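Local atomic coordinates of catalase (Bacillus pumilus, PDB entry 4QOL), a protein that breaks hydrogen peroxide down to water and oxygen at a heme centre and probably also oxidises phenolic substrates in a peroxidase-like reaction. Residues T10-V15 with L39-A44. Residues are numbered along the deposited sequence; the frame is centred on the assembly and turned at random.
Sequences TTNQGV and LIEKLA
Glu41 is the one residue of 39-44 that touches 10-15, meeting Thr11 and Asn12. With CG anti to its backbone N (chi1 -178°), Glu41 runs straight out from helix 37-46 and sets its carboxylate against the start of the type I turn Thr11-Gly14. Glu41 OE1 takes the backbone N-H of Asn12 through its syn lone pair, Asn12 N to Glu41 OE1 2.8 Å and nearly straight at 165°. Glu41 OE2 lies 3.2 Å from Asn12 CB, and the Asn12 amide stacks on the carboxylate, the planes 26° apart. Thr11 CB meets Glu41 OE1 at 3.5 Å; Thr11 OG1 accepts from Gln13 N, an ST turn. Tyr37 OH bonds to Glu41 OE2, while Gln368 of the second subunit bridges the two stacked groups, its NE2 on Glu41 OE1 and its OE1 on Asn12 ND2. Cut back to an alanine, position 41 is likely to leave the Asn12 N-H, Tyr37 OH and Gln368 NE2 of the second subunit without their acceptor. Beyond, Lys42 leads away to a salt bridge with Asp145 of the third subunit. A buried carboxylate gripped by several donors, one from another chain, thus ties the N-terminal arm into the tetramer interface and probably stays ionised.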
loop_
_atom_site.group_PDB
_atom_site.type_symbol
_atom_site.label_atom_id
_atom_site.label_comp_id
_atom_site.label_asym_id
_atom_site.label_seq_id
_atom_site.Cartn_x
_atom_site.Cartn_y
_atom_site.Cartn_z
ATOM N N THR A 10 27.205 5.204 2.804
ATOM C CA THR A 10 26.483 5.847 3.893
ATOM C C THR A 10 25.169 5.104 4.168
ATOM O O THR A 10 24.651 4.390 3.335
ATOM C CB THR A 10 26.161 7.301 3.557
ATOM O OG1 THR A 10 25.123 7.356 2.566
ATOM C CG2 THR A 10 27.360 8.045 3.090
ATOM N N THR A 11 24.595 5.393 5.311
ATOM C CA THR A 11 23.176 5.091 5.522
ATOM C C THR A 11 22.317 6.109 4.740
ATOM O O THR A 11 22.833 7.115 4.212
ATOM C CB THR A 11 22.819 5.220 7.005
ATOM O OG1 THR A 11 22.887 6.586 7.458
ATOM C CG2 THR A 11 23.705 4.313 7.903
ATOM N N ASN A 12 20.995 5.929 4.744
ATOM C CA ASN A 12 20.077 6.912 4.189
ATOM C C ASN A 12 19.981 8.226 4.943
ATOM O O ASN A 12 19.431 9.190 4.397
ATOM C CB ASN A 12 18.695 6.301 3.955
ATOM C CG ASN A 12 18.723 5.161 2.980
ATOM O OD1 ASN A 12 19.540 5.118 2.048
ATOM N ND2 ASN A 12 17.826 4.186 3.179
ATOM N N GLN A 13 20.505 8.237 6.183
ATOM C CA GLN A 13 20.625 9.440 6.978
ATOM C C GLN A 13 21.882 10.215 6.599
ATOM O O GLN A 13 22.122 11.298 7.143
ATOM C CB GLN A 13 20.665 9.122 8.452
ATOM C CG GLN A 13 19.493 8.293 9.010
ATOM C CD GLN A 13 18.235 9.098 9.168
ATOM O OE1 GLN A 13 18.221 10.342 9.047
ATOM N NE2 GLN A 13 17.126 8.394 9.362
ATOM N N GLY A 14 22.690 9.682 5.697
ATOM C CA GLY A 14 23.972 10.350 5.340
ATOM C C GLY A 14 25.141 10.124 6.279
ATOM O O GLY A 14 26.128 10.824 6.200
ATOM N N VAL A 15 25.017 9.170 7.196
ATOM C CA VAL A 15 26.116 8.809 8.085
ATOM C C VAL A 15 27.012 7.803 7.383
ATOM O O VAL A 15 26.554 6.750 6.905
ATOM C CB VAL A 15 25.601 8.200 9.401
ATOM C CG1 VAL A 15 26.757 7.800 10.293
ATOM C CG2 VAL A 15 24.695 9.199 10.138
ATOM N N LEU A 39 22.290 -2.393 9.523
ATOM C CA LEU A 39 21.770 -3.726 9.173
ATOM C C LEU A 39 20.251 -3.633 8.912
ATOM O O LEU A 39 19.761 -4.095 7.874
ATOM C CB LEU A 39 22.007 -4.784 10.266
ATOM C CG LEU A 39 21.409 -6.179 10.105
ATOM C CD1 LEU A 39 22.124 -6.932 8.964
ATOM C CD2 LEU A 39 21.484 -7.065 11.375
ATOM N N ILE A 40 19.533 -3.039 9.864
ATOM C CA ILE A 40 18.100 -3.057 9.780
ATOM C C ILE A 40 17.653 -2.166 8.600
ATOM O O ILE A 40 16.747 -2.545 7.810
ATOM C CB ILE A 40 17.433 -2.655 11.097
ATOM C CG1 ILE A 40 17.788 -3.616 12.217
ATOM C CG2 ILE A 40 15.926 -2.576 10.929
ATOM C CD1 ILE A 40 17.448 -5.047 11.905
ATOM N N GLU A 41 18.299 -1.007 8.382
ATOM C CA GLU A 41 17.845 -0.124 7.294
ATOM C C GLU A 41 18.066 -0.819 5.938
ATOM O O GLU A 41 17.241 -0.724 5.025
ATOM C CB GLU A 41 18.616 1.208 7.334
ATOM C CG GLU A 41 18.208 2.258 6.266
ATOM C CD GLU A 41 19.172 3.463 6.198
ATOM O OE1 GLU A 41 20.215 3.329 5.569
ATOM O OE2 GLU A 41 18.749 4.540 6.567
ATOM N N LYS A 42 19.233 -1.454 5.786
ATOM C CA LYS A 42 19.659 -2.090 4.560
ATOM C C LYS A 42 18.776 -3.316 4.264
ATOM O O LYS A 42 18.246 -3.420 3.165
ATOM C CB LYS A 42 21.155 -2.433 4.661
ATOM C CG LYS A 42 21.743 -3.042 3.412
ATOM C CD LYS A 42 23.189 -3.472 3.734
ATOM C CE LYS A 42 23.942 -4.085 2.577
ATOM N NZ LYS A 42 25.318 -4.515 2.986
ATOM N N LEU A 43 18.558 -4.205 5.258
ATOM C CA LEU A 43 17.598 -5.316 5.092
ATOM C C LEU A 43 16.157 -4.835 4.843
ATOM O O LEU A 43 15.455 -5.342 3.922
ATOM C CB LEU A 43 17.646 -6.269 6.268
ATOM C CG LEU A 43 18.877 -7.171 6.475
ATOM C CD1 LEU A 43 18.664 -7.965 7.716
ATOM C CD2 LEU A 43 19.129 -8.034 5.240
ATOM N N ALA A 44 15.718 -3.789 5.538
ATOM C CA ALA A 44 14.329 -3.357 5.423
ATOM C C ALA A 44 14.085 -2.788 4.016
ATOM O O ALA A 44 12.999 -2.955 3.436
ATOM C CB ALA A 44 13.996 -2.281 6.492
#